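Local coordinates for uncharacterized protein (Bacteroides eggerthii DSM 20697, PDB 4ECO) that is of unknown function but probably binds other proteins through the curved surface of its leucine-rich repeat solenoid, at residues 316-321 against 341-346; 278-283 against 310-315. One frame throughout, in Å; residues are numbered along the deposited sequence.

Interaction 1: 316-321 against 341-346; sequences NLKTFP and QLEGKL
Leu346 sets its CD2 methyl squarely over one face of the Phe320 ring, 4.0 Å from CD2 to the ring centroid, in a CH-pi contact. Its other methyl, CD1, reaches the atoms CE2 and CZ of the same ring. Phe320 gets there because CB points at 341-346 and CG stands anti to the carbonyl carbon (chi1 -70°), which delivers the ring to both leucines. Leu342 meets the ring obliquely, Leu342 CD1 lying 3.7 Å from Phe320 CE1, while Leu342 CD2 also packs 3.8 Å from Leu317 CB. Branched leucines suit this core: Leu346 lays both methyls on the one ring, while Leu342 touches it with both and reaches Leu317 with one; the flat phenylalanine gives Leu346 a broad face to cover. Leu291 and Trp295 of helix 288-300 cover Leu317, and Ile365 lies against Leu342 and Leu346.

Leu317 and Leu342 hold equivalent places, each two residues after the asparagine of the LxLxxNxL consensus, so this contact is the stacking of one leucine-rich repeat on the next just beyond the strands. Main chains join here too. Gln341 N donates a bent bond to Leu317 O (2.9 Å), and Glu343 N a nearly straight one to Lys318 O (2.9 Å, 170° at the hydrogen). Between them, Lys318 CA lies 3.5 Å from Gln341 O in a CA-H...O contact.

At the outer edge Lys318 and Glu343 run alongside each other, pointing the same way. Lysine fits because its long, extended chain carries NZ past Glu343, whose OE2 is 6.0 Å from Lys318 NZ, to its salt-bridge partner Glu289. Next to them the amides of Asn316 and Gln341 stand almost perpendicular, and Asn316 ND2 is bonded to the carbonyls of Arg284 and Ile286.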
ATOM      1  N   ASN A 316      -7.451 -15.266  -4.400  1.00 43.00           N
ATOM      2  CA  ASN A 316      -6.955 -16.593  -4.090  1.00 42.59           C
ATOM      3  C   ASN A 316      -5.807 -17.070  -5.001  1.00 49.22           C
ATOM      4  O   ASN A 316      -5.504 -18.277  -4.981  1.00 52.39           O
ATOM      5  CB  ASN A 316      -8.108 -17.580  -4.191  1.00 39.99           C
ATOM      6  CG  ASN A 316      -9.272 -17.287  -3.287  1.00 55.72           C
ATOM      7  OD1 ASN A 316      -9.152 -17.106  -2.055  1.00 40.63           O
ATOM      8  ND2 ASN A 316     -10.440 -17.261  -3.887  1.00 51.91           N
ATOM      9  N   LEU A 317      -5.148 -16.159  -5.762  1.00 43.75           N
ATOM     10  CA  LEU A 317      -4.056 -16.511  -6.681  1.00 44.28           C
ATOM     11  C   LEU A 317      -2.962 -17.338  -6.022  1.00 50.03           C
ATOM     12  O   LEU A 317      -2.453 -16.924  -4.983  1.00 50.74           O
ATOM     13  CB  LEU A 317      -3.392 -15.262  -7.270  1.00 43.94           C
ATOM     14  CG  LEU A 317      -4.181 -14.396  -8.218  1.00 48.10           C
ATOM     15  CD1 LEU A 317      -3.472 -13.045  -8.406  1.00 47.19           C
ATOM     16  CD2 LEU A 317      -4.402 -15.109  -9.544  1.00 50.54           C
ATOM     17  N   LYS A 318      -2.593 -18.492  -6.613  1.00 46.69           N
ATOM     18  CA  LYS A 318      -1.491 -19.312  -6.089  1.00 46.51           C
ATOM     19  C   LYS A 318      -0.218 -19.010  -6.877  1.00 47.24           C
ATOM     20  O   LYS A 318       0.873 -19.239  -6.379  1.00 46.22           O
ATOM     21  CB  LYS A 318      -1.819 -20.816  -6.102  1.00 49.90           C
ATOM     22  CG  LYS A 318      -2.639 -21.256  -4.895  1.00 65.24           C
ATOM     23  CD  LYS A 318      -3.144 -22.661  -5.099  1.00 79.71           C
ATOM     24  CE  LYS A 318      -4.282 -23.002  -4.172  1.00103.65           C
ATOM     25  NZ  LYS A 318      -5.088 -24.145  -4.701  1.00117.73           N
ATOM     26  N   THR A 319      -0.365 -18.444  -8.081  1.00 43.14           N
ATOM     27  CA  THR A 319       0.743 -18.037  -8.960  1.00 43.86           C
ATOM     28  C   THR A 319       0.191 -17.063 -10.012  1.00 48.95           C
ATOM     29  O   THR A 319      -1.018 -16.858 -10.094  1.00 47.52           O
ATOM     30  CB  THR A 319       1.457 -19.272  -9.611  1.00 49.05           C
ATOM     31  OG1 THR A 319       2.733 -18.895 -10.162  1.00 54.21           O
ATOM     32  CG2 THR A 319       0.608 -19.961 -10.669  1.00 40.59           C
ATOM     33  N   PHE A 320       1.098 -16.480 -10.807  1.00 46.95           N
ATOM     34  CA  PHE A 320       0.816 -15.570 -11.915  1.00 45.98           C
ATOM     35  C   PHE A 320       0.675 -16.341 -13.195  1.00 52.84           C
ATOM     36  O   PHE A 320       1.226 -17.445 -13.273  1.00 52.81           O
ATOM     37  CB  PHE A 320       1.989 -14.561 -12.086  1.00 46.46           C
ATOM     38  CG  PHE A 320       2.217 -13.498 -11.040  1.00 45.33           C
ATOM     39  CD1 PHE A 320       1.323 -13.326  -9.988  1.00 45.76           C
ATOM     40  CD2 PHE A 320       3.306 -12.646 -11.125  1.00 46.93           C
ATOM     41  CE1 PHE A 320       1.521 -12.329  -9.041  1.00 45.09           C
ATOM     42  CE2 PHE A 320       3.507 -11.651 -10.171  1.00 48.68           C
ATOM     43  CZ  PHE A 320       2.611 -11.499  -9.136  1.00 45.23           C
ATOM     44  N   PRO A 321       0.090 -15.737 -14.270  1.00 51.66           N
ATOM     45  CA  PRO A 321       0.119 -16.394 -15.588  1.00 53.46           C
ATOM     46  C   PRO A 321       1.566 -16.637 -16.077  1.00 60.18           C
ATOM     47  O   PRO A 321       2.519 -16.039 -15.544  1.00 59.34           O
ATOM     48  CB  PRO A 321      -0.589 -15.372 -16.483  1.00 54.41           C
ATOM     49  CG  PRO A 321      -1.442 -14.588 -15.555  1.00 56.55           C
ATOM     50  CD  PRO A 321      -0.578 -14.423 -14.366  1.00 51.90           C
ATOM     51  N   GLN A 341      -2.643 -16.020  -2.223  1.00 43.10           N
ATOM     52  CA  GLN A 341      -2.071 -17.273  -1.752  1.00 43.70           C
ATOM     53  C   GLN A 341      -0.848 -17.622  -2.579  1.00 49.89           C
ATOM     54  O   GLN A 341      -0.571 -18.810  -2.799  1.00 52.45           O
ATOM     55  CB  GLN A 341      -3.115 -18.381  -1.869  1.00 45.63           C
ATOM     56  CG  GLN A 341      -4.218 -18.391  -0.835  1.00 48.40           C
ATOM     57  CD  GLN A 341      -5.001 -19.664  -1.058  1.00 85.16           C
ATOM     58  OE1 GLN A 341      -5.914 -19.711  -1.890  1.00 78.11           O
ATOM     59  NE2 GLN A 341      -4.573 -20.765  -0.417  1.00 87.27           N
ATOM     60  N   LEU A 342      -0.168 -16.577  -3.116  1.00 44.25           N
ATOM     61  CA  LEU A 342       0.985 -16.721  -4.008  1.00 43.89           C
ATOM     62  C   LEU A 342       2.062 -17.544  -3.326  1.00 51.63           C
ATOM     63  O   LEU A 342       2.489 -17.209  -2.225  1.00 53.44           O
ATOM     64  CB  LEU A 342       1.540 -15.353  -4.460  1.00 42.09           C
ATOM     65  CG  LEU A 342       0.627 -14.431  -5.291  1.00 43.40           C
ATOM     66  CD1 LEU A 342       1.256 -13.086  -5.442  1.00 42.53           C
ATOM     67  CD2 LEU A 342       0.374 -14.982  -6.667  1.00 43.65           C
ATOM     68  N   GLU A 343       2.428 -18.669  -3.943  1.00 47.95           N
ATOM     69  CA  GLU A 343       3.410 -19.615  -3.411  1.00 47.34           C
ATOM     70  C   GLU A 343       4.551 -19.862  -4.411  1.00 52.04           C
ATOM     71  O   GLU A 343       4.344 -19.736  -5.632  1.00 51.28           O
ATOM     72  CB  GLU A 343       2.730 -20.952  -3.043  1.00 48.80           C
ATOM     73  CG  GLU A 343       2.093 -21.669  -4.227  1.00 59.64           C
ATOM     74  CD  GLU A 343       1.201 -22.858  -3.945  1.00 82.45           C
ATOM     75  OE1 GLU A 343       0.814 -23.065  -2.772  1.00 84.16           O
ATOM     76  OE2 GLU A 343       0.846 -23.558  -4.922  1.00 71.22           O
ATOM     77  N   GLY A 344       5.723 -20.229  -3.865  1.00 48.92           N
ATOM     78  CA  GLY A 344       6.917 -20.603  -4.609  1.00 49.53           C
ATOM     79  C   GLY A 344       7.597 -19.484  -5.351  1.00 53.33           C
ATOM     80  O   GLY A 344       7.522 -18.316  -4.937  1.00 52.64           O
ATOM     81  N   LYS A 345       8.304 -19.860  -6.439  1.00 49.59           N
ATOM     82  CA  LYS A 345       9.019 -18.932  -7.311  1.00 49.51           C
ATOM     83  C   LYS A 345       7.986 -18.276  -8.234  1.00 51.06           C
ATOM     84  O   LYS A 345       7.095 -18.954  -8.748  1.00 51.48           O
ATOM     85  CB  LYS A 345      10.141 -19.676  -8.075  1.00 54.57           C
ATOM     86  CG  LYS A 345      10.977 -18.806  -9.039  1.00 71.66           C
ATOM     87  CD  LYS A 345      12.395 -19.349  -9.305  1.00 80.89           C
ATOM     88  CE  LYS A 345      12.492 -20.733  -9.948  1.00 91.99           C
ATOM     89  NZ  LYS A 345      13.906 -21.175 -10.154  1.00 86.59           N
ATOM     90  N   LEU A 346       8.043 -16.956  -8.372  1.00 47.24           N
ATOM     91  CA  LEU A 346       7.056 -16.247  -9.194  1.00 46.98           C
ATOM     92  C   LEU A 346       7.425 -16.214 -10.666  1.00 54.52           C
ATOM     93  O   LEU A 346       8.587 -15.974 -10.976  1.00 55.40           O
ATOM     94  CB  LEU A 346       6.862 -14.792  -8.731  1.00 44.77           C
ATOM     95  CG  LEU A 346       5.922 -14.499  -7.593  1.00 46.63           C
ATOM     96  CD1 LEU A 346       5.852 -12.998  -7.358  1.00 45.47           C
ATOM     97  CD2 LEU A 346       4.533 -15.026  -7.871  1.00 46.62           C
TER

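Interaction 2: 278-283 against 310-315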
ATOM      1  N   ILE A 278      -7.502  -1.752 -14.151  1.00 40.05           N
ATOM      2  CA  ILE A 278      -8.411  -2.850 -13.871  1.00 39.31           C
ATOM      3  C   ILE A 278      -8.333  -3.167 -12.378  1.00 44.23           C
ATOM      4  O   ILE A 278      -7.277  -3.536 -11.879  1.00 46.69           O
ATOM      5  CB  ILE A 278      -8.232  -4.111 -14.757  1.00 42.66           C
ATOM      6  CG1 ILE A 278      -9.314  -5.164 -14.404  1.00 43.36           C
ATOM      7  CG2 ILE A 278      -6.799  -4.677 -14.722  1.00 42.10           C
ATOM      8  CD1 ILE A 278      -9.464  -6.293 -15.319  1.00 55.15           C
ATOM      9  N   ASN A 279      -9.448  -2.998 -11.673  1.00 38.87           N
ATOM     10  CA  ASN A 279      -9.537  -3.325 -10.263  1.00 37.70           C
ATOM     11  C   ASN A 279     -10.455  -4.539 -10.122  1.00 41.61           C
ATOM     12  O   ASN A 279     -11.659  -4.444 -10.362  1.00 42.73           O
ATOM     13  CB  ASN A 279     -10.029  -2.112  -9.459  1.00 39.31           C
ATOM     14  CG  ASN A 279      -9.893  -2.239  -7.962  1.00 56.10           C
ATOM     15  OD1 ASN A 279     -10.075  -3.307  -7.374  1.00 50.03           O
ATOM     16  ND2 ASN A 279      -9.555  -1.141  -7.315  1.00 47.86           N
ATOM     17  N   VAL A 280      -9.878  -5.689  -9.799  1.00 37.29           N
ATOM     18  CA  VAL A 280     -10.626  -6.944  -9.647  1.00 36.68           C
ATOM     19  C   VAL A 280     -10.321  -7.526  -8.261  1.00 38.91           C
ATOM     20  O   VAL A 280     -10.294  -8.752  -8.075  1.00 38.11           O
ATOM     21  CB  VAL A 280     -10.374  -7.971 -10.801  1.00 40.53           C
ATOM     22  CG1 VAL A 280     -11.116  -7.555 -12.079  1.00 40.45           C
ATOM     23  CG2 VAL A 280      -8.876  -8.173 -11.072  1.00 40.20           C
ATOM     24  N   ALA A 281     -10.128  -6.626  -7.278  1.00 34.42           N
ATOM     25  CA  ALA A 281      -9.834  -7.011  -5.902  1.00 34.27           C
ATOM     26  C   ALA A 281     -11.087  -7.557  -5.175  1.00 43.42           C
ATOM     27  O   ALA A 281     -12.213  -7.224  -5.553  1.00 44.66           O
ATOM     28  CB  ALA A 281      -9.266  -5.826  -5.155  1.00 33.34           C
ATOM     29  N   CYS A 282     -10.877  -8.401  -4.146  1.00 41.18           N
ATOM     30  CA  CYS A 282     -11.873  -9.009  -3.241  1.00 42.31           C
ATOM     31  C   CYS A 282     -12.796  -9.986  -3.921  1.00 44.59           C
ATOM     32  O   CYS A 282     -13.867 -10.244  -3.359  1.00 45.60           O
ATOM     33  CB  CYS A 282     -12.707  -7.968  -2.496  1.00 43.90           C
ATOM     34  SG  CYS A 282     -11.780  -6.899  -1.379  1.00 47.92           S
ATOM     35  N   ASN A 283     -12.418 -10.579  -5.051  1.00 40.41           N
ATOM     36  CA  ASN A 283     -13.306 -11.571  -5.663  1.00 40.25           C
ATOM     37  C   ASN A 283     -12.834 -12.977  -5.252  1.00 45.39           C
ATOM     38  O   ASN A 283     -12.284 -13.732  -6.054  1.00 46.03           O
ATOM     39  CB  ASN A 283     -13.359 -11.376  -7.153  1.00 38.85           C
ATOM     40  CG  ASN A 283     -13.923 -10.046  -7.556  1.00 47.41           C
ATOM     41  OD1 ASN A 283     -14.995  -9.632  -7.090  1.00 35.41           O
ATOM     42  ND2 ASN A 283     -13.223  -9.357  -8.447  1.00 42.09           N
ATOM     43  N   ILE A 310      -3.036  -2.756 -12.286  1.00 38.96           N
ATOM     44  CA  ILE A 310      -3.750  -3.960 -11.863  1.00 39.17           C
ATOM     45  C   ILE A 310      -3.899  -3.956 -10.331  1.00 42.33           C
ATOM     46  O   ILE A 310      -2.901  -3.964  -9.606  1.00 43.87           O
ATOM     47  CB  ILE A 310      -3.063  -5.282 -12.353  1.00 43.11           C
ATOM     48  CG1 ILE A 310      -2.953  -5.346 -13.898  1.00 44.48           C
ATOM     49  CG2 ILE A 310      -3.809  -6.503 -11.806  1.00 42.71           C
ATOM     50  CD1 ILE A 310      -2.229  -6.553 -14.490  1.00 46.72           C
ATOM     51  N   TYR A 311      -5.141  -3.931  -9.852  1.00 36.37           N
ATOM     52  CA  TYR A 311      -5.449  -4.087  -8.433  1.00 35.32           C
ATOM     53  C   TYR A 311      -6.042  -5.487  -8.313  1.00 39.25           C
ATOM     54  O   TYR A 311      -7.164  -5.702  -8.793  1.00 38.47           O
ATOM     55  CB  TYR A 311      -6.386  -2.976  -7.885  1.00 35.98           C
ATOM     56  CG  TYR A 311      -5.836  -1.567  -7.911  1.00 37.58           C
ATOM     57  CD1 TYR A 311      -4.777  -1.193  -7.086  1.00 40.29           C
ATOM     58  CD2 TYR A 311      -6.420  -0.583  -8.707  1.00 37.43           C
ATOM     59  CE1 TYR A 311      -4.276   0.109  -7.095  1.00 41.02           C
ATOM     60  CE2 TYR A 311      -5.955   0.729  -8.693  1.00 38.40           C
ATOM     61  CZ  TYR A 311      -4.881   1.072  -7.884  1.00 46.58           C
ATOM     62  OH  TYR A 311      -4.424   2.370  -7.852  1.00 48.52           O
ATOM     63  N   ILE A 312      -5.264  -6.467  -7.800  1.00 35.61           N
ATOM     64  CA  ILE A 312      -5.774  -7.838  -7.762  1.00 36.55           C
ATOM     65  C   ILE A 312      -5.575  -8.449  -6.335  1.00 42.86           C
ATOM     66  O   ILE A 312      -5.610  -9.681  -6.164  1.00 42.68           O
ATOM     67  CB  ILE A 312      -5.155  -8.702  -8.917  1.00 39.96           C
ATOM     68  CG1 ILE A 312      -5.910 -10.031  -9.122  1.00 40.21           C
ATOM     69  CG2 ILE A 312      -3.630  -8.872  -8.814  1.00 41.39           C
ATOM     70  CD1 ILE A 312      -5.972 -10.535 -10.541  1.00 46.09           C
ATOM     71  N   GLY A 313      -5.463  -7.574  -5.328  1.00 39.56           N
ATOM     72  CA  GLY A 313      -5.344  -7.990  -3.933  1.00 39.08           C
ATOM     73  C   GLY A 313      -6.613  -8.627  -3.386  1.00 43.00           C
ATOM     74  O   GLY A 313      -7.673  -8.545  -4.019  1.00 43.15           O
ATOM     75  N   TYR A 314      -6.522  -9.256  -2.192  1.00 39.35           N
ATOM     76  CA  TYR A 314      -7.638  -9.941  -1.512  1.00 40.35           C
ATOM     77  C   TYR A 314      -8.282 -11.009  -2.450  1.00 46.41           C
ATOM     78  O   TYR A 314      -9.492 -11.059  -2.636  1.00 46.81           O
ATOM     79  CB  TYR A 314      -8.689  -8.951  -0.996  1.00 41.66           C
ATOM     80  CG  TYR A 314      -8.187  -8.005   0.073  1.00 44.22           C
ATOM     81  CD1 TYR A 314      -8.221  -8.362   1.419  1.00 46.49           C
ATOM     82  CD2 TYR A 314      -7.739  -6.726  -0.252  1.00 43.84           C
ATOM     83  CE1 TYR A 314      -7.780  -7.485   2.411  1.00 45.78           C
ATOM     84  CE2 TYR A 314      -7.279  -5.852   0.733  1.00 43.47           C
ATOM     85  CZ  TYR A 314      -7.323  -6.230   2.065  1.00 45.58           C
ATOM     86  OH  TYR A 314      -6.917  -5.369   3.046  1.00 47.58           O
ATOM     87  N   ASN A 315      -7.449 -11.865  -3.018  1.00 42.81           N
ATOM     88  CA  ASN A 315      -7.907 -12.885  -3.930  1.00 42.89           C
ATOM     89  C   ASN A 315      -7.262 -14.222  -3.561  1.00 47.77           C
ATOM     90  O   ASN A 315      -6.633 -14.314  -2.500  1.00 47.81           O
ATOM     91  CB  ASN A 315      -7.618 -12.463  -5.380  1.00 39.89           C
ATOM     92  CG  ASN A 315      -8.679 -11.559  -5.956  1.00 44.01           C
ATOM     93  OD1 ASN A 315      -9.883 -11.866  -5.930  1.00 36.52           O
ATOM     94  ND2 ASN A 315      -8.256 -10.469  -6.574  1.00 32.03           N
TER
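With CG beside its own backbone N and anti to the carbonyl carbon (chi1 -84°), Asn315 turns its amide inward so that ND2 faces Val280 O. In Asn279 the opposite choice, CG anti to N (chi1 -168°), lays the amide across Tyr311, where Asn279 ND2 comes 3.5 Å from Tyr311 CD2 at an oblique angle to the ring.

Asn315 ND2 spends both hydrogens on carbonyls lying near its amide plane: a straight bond of 3.1 Å to Val280 O (176° at the hydrogen), and one of 2.8 Å to Ile312 O in its own turn, which it approaches from above the carbonyl plane. Asn315 OD1 receives Asn283 N at 3.0 Å, though weakly. This is the consensus asparagine of the leucine-rich repeat, and its neighbours repeat the pattern: Asn283 OD1 takes Cys259 N, and Asn340 ND2 reaches Ile312 O. A short amide, donor and acceptor at once, suits a place between two turns. A leucine here would probably leave Val280 O without its side-chain donor and Asn283 N without its weak acceptor, the backbone bond from Cys282 N to Gly313 O still tying the turn to the repeat before.

Ahead of the asparagines the segments pair as parallel strands, Tyr311 N bonding to Ile278 O (3.0 Å) and Val280 N to Tyr311 O (2.9 Å). Isoleucines suit the side facing helix 288-300, which Ile278, Ile310 and Ile312 all touch; Val280 CG2 packs 3.8 Å from Ile312 CD1, and Ile278 runs alongside Ile310. Asn279 and Tyr311 take the other face, under helix 144-149, and Tyr311 OH bonds to Arg142 O at the end of helix 135-142. Cys282 SG sits 4.7 Å from the Tyr314 ring centroid, oblique to its plane, in a sulfur-aromatic contact.

How the interactions relate
From the N terminus, the chain first runs through 278-283, makes its excursion through helix 288-300 and returns at 310-315, where interaction 2 closes that loop by parallel pairing. It continues directly into 316-321, which opens interaction 1; helix 323-326 and strand 334-336 follow before 341-346 closes the second loop. The loops are therefore in series, neither nested nor crossed. Interaction 2 joins successive turns of the solenoid at strands 277-279 and 309-311, whereas interaction 1 joins the turns beyond the strands, one repeat further along. Their centres are about 14 Å apart, and Leu317 CD1 packs 3.9 Å from Ile312 CG1, so that the two contacts adjoin in the hydrophobic interior.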